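Local coordinates for protein phospholipase C-beta (PLC-beta) (Sepia officinalis, PDB 3QR0) that belongs to the phospholipase C-beta family, combining PH, EF-hand-like, TIM-barrel and C2 domains in one chain that holds a calcium ion, at residues A124-S127 and S128-K131; L158-R161 and L162-E166; K211-F215 and D216-K220; M325-L329 and A330-I334; F560-Y563 and N564-Q567. One frame throughout, in Å; residues are numbered along the deposited sequence.

Interactions 1 and 3 are both helix N-caps, one made by an asparagine in the PH domain and the other by an aspartate in the EF-hand-like region. Interaction 2 lies toward the C-terminal end of a different helix, 151-165, where a pi-type turn, threonine hydroxyls and a salt bridge take over. All three are only partly buried. Interaction 2 touches interaction 3 directly, chiefly through Tyr159 and Phe213. Interactions 4 and 5 are the buried pair, within the X and Y ranges of the TIM barrel, and they meet where Ala330 packs on the backbone of 564-567. Interaction 4 is mostly apolar around a tyrosine, whereas interaction 5 mixes a salt bridge with aromatic packing.

Interaction 1. Residues A124-S127 and S128-K131; sequences AENS and SVAK
An N-cap opens helix 127-141 of the PH domain: Asn126 lends its side-chain oxygen to Val129, three residues on. Val129 N donates to Asn126 OD1 over 2.9 Å, and the bond is nearly straight at 167°, with the donor almost in line with the C=O bond. CG of Asn126 sits between the backbone N and the carbonyl carbon (chi1 61°), which folds the amide back over the first turn. Asparagine suits the place because its short carbonyl arm can stand in for the acceptor that a preceding turn would have supplied. The Asn126 side chain crosses that of Val129 at about a right angle, OD1 lying 3.4 Å from CG2. Behind the cap, the Ala124 methyl meets Val129 CG1 at 3.9 Å and Ala130 CB at 4.0 Å; small residues let strand and helix come close, while Phe28 of strand 26-31 packs on both Ala124 and Val129. The passage from the last strand into the C-terminal helix is typical of the PH fold, and here an asparagine caps it.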
loop_
_atom_site.group_PDB
_atom_site.type_symbol
_atom_site.label_atom_id
_atom_site.label_comp_id
_atom_site.label_asym_id
_atom_site.label_seq_id
_atom_site.Cartn_x
_atom_site.Cartn_y
_atom_site.Cartn_z
ATOM N N ALA A 124 5.792 -28.769 -10.343
ATOM C CA ALA A 124 6.559 -28.603 -11.582
ATOM C C ALA A 124 7.233 -29.923 -11.955
ATOM O O ALA A 124 7.244 -30.855 -11.158
ATOM C CB ALA A 124 7.607 -27.506 -11.421
ATOM N N GLU A 125 7.792 -29.993 -13.162
ATOM C CA GLU A 125 8.519 -31.185 -13.617
ATOM C C GLU A 125 9.883 -31.319 -12.945
ATOM O O GLU A 125 10.442 -32.413 -12.888
ATOM C CB GLU A 125 8.733 -31.153 -15.130
ATOM C CG GLU A 125 7.491 -31.406 -15.964
ATOM C CD GLU A 125 7.710 -31.045 -17.419
ATOM O OE1 GLU A 125 8.064 -29.873 -17.688
ATOM O OE2 GLU A 125 7.535 -31.924 -18.288
ATOM N N ASN A 126 10.430 -30.201 -12.474
ATOM C CA ASN A 126 11.724 -30.198 -11.791
ATOM C C ASN A 126 11.881 -28.962 -10.907
ATOM O O ASN A 126 11.006 -28.095 -10.880
ATOM C CB ASN A 126 12.878 -30.316 -12.804
ATOM C CG ASN A 126 12.922 -29.163 -13.791
ATOM O OD1 ASN A 126 12.988 -27.995 -13.407
ATOM N ND2 ASN A 126 12.889 -29.491 -15.076
ATOM N N SER A 127 12.998 -28.892 -10.187
ATOM C CA SER A 127 13.226 -27.829 -9.215
ATOM C C SER A 127 13.552 -26.489 -9.872
ATOM O O SER A 127 13.182 -25.446 -9.346
ATOM C CB SER A 127 14.329 -28.230 -8.226
ATOM O OG SER A 127 15.595 -28.284 -8.858
ATOM N N SER A 128 14.224 -26.517 -11.020
ATOM C CA SER A 128 14.583 -25.287 -11.732
ATOM C C SER A 128 13.359 -24.528 -12.251
ATOM O O SER A 128 13.303 -23.304 -12.158
ATOM C CB SER A 128 15.528 -25.594 -12.892
ATOM O OG SER A 128 16.741 -26.132 -12.403
ATOM N N VAL A 129 12.394 -25.258 -12.800
ATOM C CA VAL A 129 11.150 -24.664 -13.277
ATOM C C VAL A 129 10.364 -24.040 -12.119
ATOM O O VAL A 129 9.873 -22.922 -12.235
ATOM C CB VAL A 129 10.266 -25.705 -14.014
ATOM C CG1 VAL A 129 8.880 -25.142 -14.289
ATOM C CG2 VAL A 129 10.938 -26.157 -15.317
ATOM N N ALA A 130 10.258 -24.759 -11.003
ATOM C CA ALA A 130 9.561 -24.247 -9.821
ATOM C C ALA A 130 10.199 -22.952 -9.316
ATOM O O ALA A 130 9.495 -21.998 -8.977
ATOM C CB ALA A 130 9.536 -25.297 -8.707
ATOM N N LYS A 131 11.527 -22.931 -9.268
ATOM C CA LYS A 131 12.265 -21.757 -8.807
ATOM C C LYS A 131 12.083 -20.581 -9.763
ATOM O O LYS A 131 11.750 -19.477 -9.333
ATOM C CB LYS A 131 13.755 -22.086 -8.639
ATOM C CG LYS A 131 14.582 -20.948 -8.050
ATOM C CD LYS A 131 16.000 -21.405 -7.733
ATOM C CE LYS A 131 16.864 -20.246 -7.255
ATOM N NZ LYS A 131 18.273 -20.675 -7.024
#

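Interaction 2. Residues L158-R161 and L162-E166; sequences LYFR and LTTVE
Arg161 and Glu166 form a salt bridge in which one carboxylate oxygen takes two donors: NE and NH2 of Arg161 each lie 3.1 Å from Glu166 OE2. The oxygen sits at the edge of the guanidinium, close to its plane, and both nitrogens approach from the same face of the carboxylate, whose plane is turned 47° from that of the guanidinium. Arg161 is extended from CG to NE, while Glu166 is bent at chi2 (-60°), which folds its acid back to meet the arginine. On another side of the helix, Thr163 CG2 lies over one face of the Tyr159 ring, offset toward the rim and 4.0 Å from the centroid, a CH-pi contact. Thr164 OG1 donates to Phe160 O at 2.6 Å; a threonine hydroxyl fits here because it can fold back onto a carbonyl of the preceding turn. These side chains lie toward the end of helix 151-165 and just beyond it, in the EF-hand-like region, where a wider pi-type turn brings Glu166 N to Arg161 O at 3.0 Å, a spacing of five residues that also sets the acid within range of the arginine. Further out, Glu166 OE1 pairs with Lys179, so the buried carboxylate is held between two cations and probably stays ionised. Tyr159 is fixed at its far end by its hydroxyl, bonded to Phe213 O, and its ring lies nearly parallel to that of Phe213.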
loop_
_atom_site.group_PDB
_atom_site.type_symbol
_atom_site.label_atom_id
_atom_site.label_comp_id
_atom_site.label_asym_id
_atom_site.label_seq_id
_atom_site.Cartn_x
_atom_site.Cartn_y
_atom_site.Cartn_z
ATOM N N LEU A 158 -6.604 -5.201 -20.068
ATOM C CA LEU A 158 -7.825 -5.822 -20.569
ATOM C C LEU A 158 -7.621 -6.343 -21.992
ATOM O O LEU A 158 -8.079 -7.444 -22.327
ATOM C CB LEU A 158 -8.991 -4.824 -20.534
ATOM C CG LEU A 158 -10.337 -5.285 -21.093
ATOM C CD1 LEU A 158 -10.838 -6.519 -20.348
ATOM C CD2 LEU A 158 -11.358 -4.163 -21.021
ATOM N N TYR A 159 -6.944 -5.551 -22.825
ATOM C CA TYR A 159 -6.635 -5.956 -24.198
ATOM C C TYR A 159 -5.832 -7.257 -24.218
ATOM O O TYR A 159 -6.123 -8.163 -25.002
ATOM C CB TYR A 159 -5.866 -4.855 -24.945
ATOM C CG TYR A 159 -5.415 -5.260 -26.331
ATOM C CD1 TYR A 159 -6.279 -5.170 -27.413
ATOM C CD2 TYR A 159 -4.129 -5.749 -26.555
ATOM C CE1 TYR A 159 -5.877 -5.553 -28.691
ATOM C CE2 TYR A 159 -3.713 -6.133 -27.832
ATOM C CZ TYR A 159 -4.594 -6.031 -28.892
ATOM O OH TYR A 159 -4.203 -6.405 -30.153
ATOM N N PHE A 160 -4.820 -7.345 -23.361
ATOM C CA PHE A 160 -3.995 -8.554 -23.303
ATOM C C PHE A 160 -4.737 -9.747 -22.712
ATOM O O PHE A 160 -4.475 -10.892 -23.101
ATOM C CB PHE A 160 -2.679 -8.297 -22.572
ATOM C CG PHE A 160 -1.599 -7.790 -23.474
ATOM C CD1 PHE A 160 -1.450 -6.428 -23.709
ATOM C CD2 PHE A 160 -0.756 -8.676 -24.130
ATOM C CE1 PHE A 160 -0.460 -5.953 -24.558
ATOM C CE2 PHE A 160 0.243 -8.207 -24.981
ATOM C CZ PHE A 160 0.386 -6.842 -25.196
ATOM N N ARG A 161 -5.674 -9.493 -21.804
ATOM C CA ARG A 161 -6.542 -10.556 -21.330
ATOM C C ARG A 161 -7.348 -11.122 -22.501
ATOM O O ARG A 161 -7.404 -12.339 -22.700
ATOM C CB ARG A 161 -7.491 -10.081 -20.232
ATOM C CG ARG A 161 -8.142 -11.251 -19.528
ATOM C CD ARG A 161 -9.266 -10.863 -18.614
ATOM N NE ARG A 161 -10.168 -11.997 -18.401
ATOM C CZ ARG A 161 -11.048 -12.102 -17.409
ATOM N NH1 ARG A 161 -11.161 -11.148 -16.490
ATOM N NH2 ARG A 161 -11.816 -13.181 -17.332
ATOM N N LEU A 162 -7.954 -10.231 -23.279
ATOM C CA LEU A 162 -8.798 -10.634 -24.401
ATOM C C LEU A 162 -8.043 -11.387 -25.501
ATOM O O LEU A 162 -8.591 -12.319 -26.096
ATOM C CB LEU A 162 -9.518 -9.418 -24.992
ATOM C CG LEU A 162 -10.599 -8.820 -24.086
ATOM C CD1 LEU A 162 -11.113 -7.516 -24.662
ATOM C CD2 LEU A 162 -11.753 -9.804 -23.877
ATOM N N THR A 163 -6.800 -10.989 -25.764
ATOM C CA THR A 163 -6.015 -11.575 -26.854
ATOM C C THR A 163 -5.099 -12.733 -26.426
ATOM O O THR A 163 -4.433 -13.330 -27.267
ATOM C CB THR A 163 -5.167 -10.504 -27.570
ATOM O OG1 THR A 163 -4.226 -9.921 -26.656
ATOM C CG2 THR A 163 -6.067 -9.423 -28.150
ATOM N N THR A 164 -5.060 -13.051 -25.132
ATOM C CA THR A 164 -4.279 -14.201 -24.659
ATOM C C THR A 164 -5.150 -15.175 -23.872
ATOM O O THR A 164 -5.301 -16.326 -24.272
ATOM C CB THR A 164 -3.055 -13.767 -23.814
ATOM O OG1 THR A 164 -3.491 -13.218 -22.563
ATOM C CG2 THR A 164 -2.227 -12.736 -24.566
ATOM N N VAL A 165 -5.735 -14.713 -22.771
ATOM C CA VAL A 165 -6.548 -15.580 -21.912
ATOM C C VAL A 165 -7.840 -16.019 -22.597
ATOM O O VAL A 165 -8.172 -17.208 -22.607
ATOM C CB VAL A 165 -6.923 -14.890 -20.584
ATOM C CG1 VAL A 165 -7.756 -15.830 -19.712
ATOM C CG2 VAL A 165 -5.675 -14.434 -19.846
ATOM N N GLU A 166 -8.561 -15.058 -23.168
ATOM C CA GLU A 166 -9.897 -15.303 -23.725
ATOM C C GLU A 166 -9.899 -15.693 -25.198
ATOM O O GLU A 166 -10.949 -16.042 -25.739
ATOM C CB GLU A 166 -10.776 -14.061 -23.557
ATOM C CG GLU A 166 -10.867 -13.540 -22.131
ATOM C CD GLU A 166 -11.453 -14.554 -21.167
ATOM O OE1 GLU A 166 -12.288 -15.376 -21.598
ATOM O OE2 GLU A 166 -11.079 -14.518 -19.976
#

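Interaction 3. Residues K211-F215 and D216-K220; sequences KAFDF and DTFFK
Phe213 turns its ring tip toward Phe218, CZ to CD1 3.7 Å; the two side chains run alongside each other and point the same way, their planes 47° apart. Trp200 stacks on Phe213, which suits a large aromatic here, ahead of helix 215-225. Asp214 is the N-cap of that helix and uses both carboxylate oxygens on Thr217. OD2 accepts from Thr217 N at 2.9 Å, met from well above the carboxylate plane, while OD1 takes the Thr217 OG1 hydroxyl at 2.7 Å on its syn side. With chi1 at 60°, the acid is folded back across the threonine at about a right angle. Phe218 N reaches Asp214 O to begin the regular backbone bonding. Phe215 CD1, next along, lies 4.3 Å from Phe218 CD2, at the edge of that ring. The amide-rich helix start and the two Thr217 donors should favour an ionised Asp214; Asp216 OD2, 5.2 Å from Asp214 OD2, would work against this but is itself paired with Lys289.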
loop_
_atom_site.group_PDB
_atom_site.type_symbol
_atom_site.label_atom_id
_atom_site.label_comp_id
_atom_site.label_asym_id
_atom_site.label_seq_id
_atom_site.Cartn_x
_atom_site.Cartn_y
_atom_site.Cartn_z
ATOM N N LYS A 211 -6.311 -10.435 -36.195
ATOM C CA LYS A 211 -5.787 -9.472 -37.171
ATOM C C LYS A 211 -6.475 -8.116 -37.047
ATOM O O LYS A 211 -5.811 -7.080 -37.027
ATOM C CB LYS A 211 -5.974 -9.993 -38.600
ATOM C CG LYS A 211 -5.163 -11.237 -38.934
ATOM C CD LYS A 211 -5.748 -11.982 -40.127
ATOM C CE LYS A 211 -5.048 -13.316 -40.333
ATOM N NZ LYS A 211 -5.566 -14.050 -41.522
ATOM N N ALA A 212 -7.804 -8.135 -36.962
ATOM C CA ALA A 212 -8.604 -6.910 -36.878
ATOM C C ALA A 212 -8.649 -6.322 -35.465
ATOM O O ALA A 212 -9.126 -5.204 -35.274
ATOM C CB ALA A 212 -10.022 -7.175 -37.375
ATOM N N PHE A 213 -8.154 -7.077 -34.484
ATOM C CA PHE A 213 -8.237 -6.695 -33.076
ATOM C C PHE A 213 -6.900 -6.127 -32.578
ATOM O O PHE A 213 -6.238 -6.714 -31.725
ATOM C CB PHE A 213 -8.663 -7.911 -32.248
ATOM C CG PHE A 213 -9.270 -7.569 -30.915
ATOM C CD1 PHE A 213 -10.605 -7.197 -30.821
ATOM C CD2 PHE A 213 -8.518 -7.645 -29.752
ATOM C CE1 PHE A 213 -11.175 -6.895 -29.589
ATOM C CE2 PHE A 213 -9.082 -7.339 -28.520
ATOM C CZ PHE A 213 -10.414 -6.966 -28.442
ATOM N N ASP A 214 -6.512 -4.980 -33.132
ATOM C CA ASP A 214 -5.310 -4.260 -32.694
ATOM C C ASP A 214 -5.642 -3.301 -31.548
ATOM O O ASP A 214 -6.792 -2.897 -31.387
ATOM C CB ASP A 214 -4.694 -3.480 -33.862
ATOM C CG ASP A 214 -5.650 -2.458 -34.451
ATOM O OD1 ASP A 214 -6.562 -2.857 -35.209
ATOM O OD2 ASP A 214 -5.495 -1.259 -34.153
ATOM N N PHE A 215 -4.632 -2.922 -30.768
ATOM C CA PHE A 215 -4.862 -2.065 -29.601
ATOM C C PHE A 215 -5.420 -0.680 -29.954
ATOM O O PHE A 215 -6.283 -0.162 -29.243
ATOM C CB PHE A 215 -3.597 -1.906 -28.748
ATOM C CG PHE A 215 -3.814 -1.068 -27.521
ATOM C CD1 PHE A 215 -4.588 -1.545 -26.471
ATOM C CD2 PHE A 215 -3.281 0.212 -27.428
ATOM C CE1 PHE A 215 -4.814 -0.767 -25.339
ATOM C CE2 PHE A 215 -3.501 0.994 -26.300
ATOM C CZ PHE A 215 -4.268 0.501 -25.253
ATOM N N ASP A 216 -4.937 -0.076 -31.035
ATOM C CA ASP A 216 -5.392 1.275 -31.385
ATOM C C ASP A 216 -6.871 1.295 -31.763
ATOM O O ASP A 216 -7.582 2.244 -31.439
ATOM C CB ASP A 216 -4.519 1.891 -32.483
ATOM C CG ASP A 216 -3.149 2.312 -31.968
ATOM O OD1 ASP A 216 -2.964 2.384 -30.735
ATOM O OD2 ASP A 216 -2.251 2.578 -32.797
ATOM N N THR A 217 -7.336 0.236 -32.419
ATOM C CA THR A 217 -8.765 0.067 -32.677
ATOM C C THR A 217 -9.508 -0.254 -31.377
ATOM O O THR A 217 -10.650 0.174 -31.189
ATOM C CB THR A 217 -9.019 -1.036 -33.713
ATOM O OG1 THR A 217 -8.210 -0.788 -34.869
ATOM C CG2 THR A 217 -10.485 -1.071 -34.115
ATOM N N PHE A 218 -8.864 -1.001 -30.482
ATOM C CA PHE A 218 -9.423 -1.235 -29.145
ATOM C C PHE A 218 -9.595 0.082 -28.372
ATOM O O PHE A 218 -10.553 0.228 -27.614
ATOM C CB PHE A 218 -8.566 -2.228 -28.344
ATOM C CG PHE A 218 -9.251 -2.769 -27.107
ATOM C CD1 PHE A 218 -10.453 -3.461 -27.207
ATOM C CD2 PHE A 218 -8.687 -2.600 -25.851
ATOM C CE1 PHE A 218 -11.088 -3.966 -26.070
ATOM C CE2 PHE A 218 -9.315 -3.107 -24.707
ATOM C CZ PHE A 218 -10.515 -3.786 -24.819
ATOM N N PHE A 219 -8.687 1.039 -28.566
ATOM C CA PHE A 219 -8.866 2.368 -27.970
ATOM C C PHE A 219 -10.033 3.116 -28.616
ATOM O O PHE A 219 -10.771 3.821 -27.934
ATOM C CB PHE A 219 -7.597 3.221 -28.047
ATOM C CG PHE A 219 -7.716 4.527 -27.306
ATOM C CD1 PHE A 219 -7.693 4.552 -25.918
ATOM C CD2 PHE A 219 -7.893 5.724 -27.996
ATOM C CE1 PHE A 219 -7.817 5.754 -25.220
ATOM C CE2 PHE A 219 -8.022 6.937 -27.303
ATOM C CZ PHE A 219 -7.984 6.946 -25.915
ATOM N N LYS A 220 -10.206 2.955 -29.925
ATOM C CA LYS A 220 -11.365 3.526 -30.623
ATOM C C LYS A 220 -12.677 2.935 -30.061
ATOM O O LYS A 220 -13.707 3.603 -30.032
ATOM C CB LYS A 220 -11.256 3.293 -32.139
ATOM C CG LYS A 220 -11.989 4.331 -32.987
ATOM C CD LYS A 220 -11.846 4.059 -34.490
ATOM C CE LYS A 220 -12.878 4.850 -35.289
ATOM N NZ LYS A 220 -12.813 4.585 -36.759
#

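Interaction 4. Residues M325-L329 and A330-I334; sequences MKLTL and AAYYI
Tyr332 lies at the centre of an apolar cluster, with Met325 SD set against its CE1 at 4.2 Å in an oblique Met-aromatic contact. In Met325 the bend at chi2 (-54°) brings the sulfur round to the ring. Leu327 crosses the tyrosine at about a right angle, and its CB rests 4.1 Å from Ala331 CB, where a methyl is small enough to let the loop close up. Apart from this group, Leu329 CD2 touches Ile334 CD1 at 3.9 Å, two branched residues crossing at roughly a right angle. Strand 622-624 packs against the cluster, with Tyr622 against Met325 and Ile334 and Leu624 against Leu327 and Tyr332. At the ring's edge, close to its plane, the carbonyls of Thr328 and Leu329 face the tyrosine CH groups. Those same oxygens accept the bonds of a short 3-10 turn: Ala331 N to Thr328 O at 2.9 Å and Tyr332 N to Leu329 O at 3.3 Å. At the far tip, Tyr332 OH accepts from Leu327 N at 3.1 Å, with an angle of 157° at the hydrogen, and is also bonded to Asn324 O. Tyrosine suits the place because its ring packs among apolar side chains while its hydroxyl bonds to the backbone at the far end. The turn feeds strand 332-334, paired antiparallel with 622-624, joining the X and Y parts of the TIM-barrel domain typical of this family.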
loop_
_atom_site.group_PDB
_atom_site.type_symbol
_atom_site.label_atom_id
_atom_site.label_comp_id
_atom_site.label_asym_id
_atom_site.label_seq_id
_atom_site.Cartn_x
_atom_site.Cartn_y
_atom_site.Cartn_z
ATOM N N MET A 325 18.688 7.060 2.567
ATOM C CA MET A 325 18.571 6.003 3.572
ATOM C C MET A 325 19.766 5.963 4.524
ATOM O O MET A 325 19.945 4.992 5.265
ATOM C CB MET A 325 18.428 4.640 2.881
ATOM C CG MET A 325 17.238 4.541 1.925
ATOM S SD MET A 325 15.674 5.000 2.707
ATOM C CE MET A 325 15.494 3.700 3.923
ATOM N N LYS A 326 20.577 7.017 4.515
ATOM C CA LYS A 326 21.816 7.046 5.288
ATOM C C LYS A 326 21.794 8.074 6.426
ATOM O O LYS A 326 22.817 8.660 6.764
ATOM C CB LYS A 326 22.999 7.289 4.345
ATOM C CG LYS A 326 23.118 6.242 3.239
ATOM C CD LYS A 326 24.257 6.563 2.281
ATOM C CE LYS A 326 24.346 5.528 1.170
ATOM N NZ LYS A 326 25.665 5.572 0.468
ATOM N N LEU A 327 20.622 8.271 7.028
ATOM C CA LEU A 327 20.508 9.047 8.259
ATOM C C LEU A 327 20.151 8.114 9.414
ATOM O O LEU A 327 19.793 6.956 9.195
ATOM C CB LEU A 327 19.455 10.147 8.100
ATOM C CG LEU A 327 19.777 11.172 6.998
ATOM C CD1 LEU A 327 18.634 12.152 6.817
ATOM C CD2 LEU A 327 21.084 11.908 7.301
ATOM N N THR A 328 20.265 8.616 10.640
ATOM C CA THR A 328 19.909 7.848 11.828
ATOM C C THR A 328 18.490 7.254 11.731
ATOM O O THR A 328 17.598 7.886 11.173
ATOM C CB THR A 328 20.013 8.721 13.096
ATOM O OG1 THR A 328 19.564 7.976 14.232
ATOM C CG2 THR A 328 19.160 9.992 12.963
ATOM N N LEU A 329 18.297 6.045 12.265
ATOM C CA LEU A 329 16.963 5.394 12.311
ATOM C C LEU A 329 15.847 6.305 12.820
ATOM O O LEU A 329 14.701 6.212 12.363
ATOM C CB LEU A 329 16.977 4.143 13.204
ATOM C CG LEU A 329 17.208 2.773 12.558
ATOM C CD1 LEU A 329 17.293 1.691 13.642
ATOM C CD2 LEU A 329 16.099 2.442 11.570
ATOM N N ALA A 330 16.177 7.153 13.790
ATOM C CA ALA A 330 15.216 8.089 14.376
ATOM C C ALA A 330 14.633 9.081 13.353
ATOM O O ALA A 330 13.607 9.696 13.612
ATOM C CB ALA A 330 15.864 8.850 15.548
ATOM N N ALA A 331 15.278 9.212 12.196
ATOM C CA ALA A 331 14.865 10.161 11.162
ATOM C C ALA A 331 13.733 9.679 10.245
ATOM O O ALA A 331 13.311 10.414 9.361
ATOM C CB ALA A 331 16.083 10.556 10.316
ATOM N N TYR A 332 13.232 8.467 10.459
ATOM C CA TYR A 332 12.297 7.850 9.522
ATOM C C TYR A 332 10.965 7.495 10.154
ATOM O O TYR A 332 10.892 7.170 11.337
ATOM C CB TYR A 332 12.914 6.580 8.934
ATOM C CG TYR A 332 14.189 6.854 8.193
ATOM C CD1 TYR A 332 14.189 7.085 6.823
ATOM C CD2 TYR A 332 15.399 6.912 8.868
ATOM C CE1 TYR A 332 15.373 7.358 6.139
ATOM C CE2 TYR A 332 16.579 7.185 8.198
ATOM C CZ TYR A 332 16.561 7.410 6.840
ATOM O OH TYR A 332 17.741 7.681 6.197
ATOM N N TYR A 333 9.915 7.540 9.345
ATOM C CA TYR A 333 8.672 6.872 9.686
ATOM C C TYR A 333 8.833 5.436 9.198
ATOM O O TYR A 333 9.236 5.215 8.057
ATOM C CB TYR A 333 7.482 7.534 9.000
ATOM C CG TYR A 333 7.234 8.964 9.411
ATOM C CD1 TYR A 333 7.108 9.314 10.757
ATOM C CD2 TYR A 333 7.097 9.964 8.456
ATOM C CE1 TYR A 333 6.869 10.632 11.136
ATOM C CE2 TYR A 333 6.856 11.284 8.825
ATOM C CZ TYR A 333 6.740 11.612 10.163
ATOM O OH TYR A 333 6.507 12.921 10.527
ATOM N N ILE A 334 8.543 4.477 10.069
ATOM C CA ILE A 334 8.799 3.060 9.812
ATOM C C ILE A 334 7.476 2.290 9.929
ATOM O O ILE A 334 6.813 2.331 10.966
ATOM C CB ILE A 334 9.832 2.496 10.810
ATOM C CG1 ILE A 334 11.114 3.342 10.801
ATOM C CG2 ILE A 334 10.155 1.033 10.490
ATOM C CD1 ILE A 334 12.189 2.861 11.768
#

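Interaction 5. Residues F560-Y563 and N564-Q567; sequences FVDY and NKKQ
Lys565 NZ reaches back three residues to Asp562 OD2, 2.8 Å away, in a salt bridge that meets the oxygen on its anti side. The two side chains run alongside each other, and the extended lysine chain lets NZ reach the carboxylate. Each end of the bridge has a second partner: the backbone oxygen of Lys631 for the buried lysine, Arg635 for Asp562 OD1. Backbone bonds carry the chain round the turn: Lys565 N donates to Asp562 O at 3.1 Å, and Gln567 N to Tyr563 O at 3.0 Å. This is the C-terminal turn of helix 557-563, from which the chain passes into strand 569-572, an alpha-to-beta connection in the Y half of the TIM barrel. Over one face of the Tyr563 ring lies Gln567 CB, 3.9 Å from the centroid, making a CH-pi contact; the amide beyond it, inclined to the ring, is held by its NE2 bond to Glu540 O. Asn564 OD1 stands near the ring plane, 3.3 Å from Tyr563 CD2, its amide steeply inclined to the ring and tied at OD1 to Thr569. On the other branch, Asn564 ND2 lies 3.6 Å from Phe560 CD1 and donates to Ala591 O.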
loop_
_atom_site.group_PDB
_atom_site.type_symbol
_atom_site.label_atom_id
_atom_site.label_comp_id
_atom_site.label_asym_id
_atom_site.label_seq_id
_atom_site.Cartn_x
_atom_site.Cartn_y
_atom_site.Cartn_z
ATOM N N PHE A 560 8.301 16.479 22.670
ATOM C CA PHE A 560 8.061 15.165 22.076
ATOM C C PHE A 560 8.724 15.113 20.697
ATOM O O PHE A 560 9.439 14.160 20.378
ATOM C CB PHE A 560 6.554 14.885 21.963
ATOM C CG PHE A 560 6.176 13.420 21.997
ATOM C CD1 PHE A 560 7.101 12.404 21.749
ATOM C CD2 PHE A 560 4.855 13.062 22.236
ATOM C CE1 PHE A 560 6.717 11.070 21.783
ATOM C CE2 PHE A 560 4.469 11.724 22.260
ATOM C CZ PHE A 560 5.399 10.731 22.033
ATOM N N VAL A 561 8.491 16.148 19.891
ATOM C CA VAL A 561 9.125 16.257 18.575
ATOM C C VAL A 561 10.659 16.231 18.687
ATOM O O VAL A 561 11.322 15.550 17.908
ATOM C CB VAL A 561 8.664 17.533 17.834
ATOM C CG1 VAL A 561 9.474 17.756 16.560
ATOM C CG2 VAL A 561 7.163 17.457 17.514
ATOM N N ASP A 562 11.207 16.950 19.667
ATOM C CA ASP A 562 12.658 16.998 19.868
ATOM C C ASP A 562 13.232 15.646 20.302
ATOM O O ASP A 562 14.279 15.230 19.816
ATOM C CB ASP A 562 13.032 18.064 20.901
ATOM C CG ASP A 562 13.050 19.481 20.326
ATOM O OD1 ASP A 562 13.346 20.408 21.104
ATOM O OD2 ASP A 562 12.776 19.678 19.123
ATOM N N TYR A 563 12.543 14.969 21.216
ATOM C CA TYR A 563 12.918 13.611 21.636
ATOM C C TYR A 563 13.065 12.669 20.433
ATOM O O TYR A 563 14.034 11.904 20.336
ATOM C CB TYR A 563 11.880 13.063 22.630
ATOM C CG TYR A 563 12.008 11.583 22.912
ATOM C CD1 TYR A 563 12.766 11.115 23.983
ATOM C CD2 TYR A 563 11.372 10.649 22.101
ATOM C CE1 TYR A 563 12.885 9.749 24.238
ATOM C CE2 TYR A 563 11.487 9.287 22.346
ATOM C CZ TYR A 563 12.240 8.843 23.413
ATOM O OH TYR A 563 12.344 7.489 23.636
ATOM N N ASN A 564 12.112 12.748 19.508
ATOM C CA ASN A 564 12.090 11.878 18.329
ATOM C C ASN A 564 13.115 12.228 17.238
ATOM O O ASN A 564 13.166 11.569 16.200
ATOM C CB ASN A 564 10.676 11.842 17.730
ATOM C CG ASN A 564 9.721 10.978 18.541
ATOM O OD1 ASN A 564 10.112 9.946 19.088
ATOM N ND2 ASN A 564 8.461 11.394 18.619
ATOM N N LYS A 565 13.927 13.258 17.458
ATOM C CA LYS A 565 15.011 13.565 16.535
ATOM C C LYS A 565 16.210 12.643 16.748
ATOM O O LYS A 565 16.966 12.390 15.814
ATOM C CB LYS A 565 15.424 15.034 16.647
ATOM C CG LYS A 565 14.318 15.970 16.201
ATOM C CD LYS A 565 14.676 17.429 16.345
ATOM C CE LYS A 565 13.501 18.318 15.921
ATOM N NZ LYS A 565 13.633 19.682 16.477
ATOM N N LYS A 566 16.363 12.140 17.969
ATOM C CA LYS A 566 17.487 11.280 18.327
ATOM C C LYS A 566 17.065 9.881 18.765
ATOM O O LYS A 566 17.794 8.921 18.527
ATOM C CB LYS A 566 18.307 11.945 19.429
ATOM C CG LYS A 566 18.981 13.225 18.984
ATOM C CD LYS A 566 19.766 13.871 20.121
ATOM C CE LYS A 566 20.732 14.921 19.599
ATOM N NZ LYS A 566 21.572 15.492 20.689
ATOM N N GLN A 567 15.900 9.770 19.403
ATOM C CA GLN A 567 15.419 8.500 19.938
ATOM C C GLN A 567 14.119 8.076 19.273
ATOM O O GLN A 567 13.456 8.869 18.610
ATOM C CB GLN A 567 15.244 8.589 21.455
ATOM C CG GLN A 567 16.574 8.738 22.190
ATOM C CD GLN A 567 16.412 8.907 23.681
ATOM O OE1 GLN A 567 16.625 9.993 24.214
ATOM N NE2 GLN A 567 16.032 7.831 24.367
#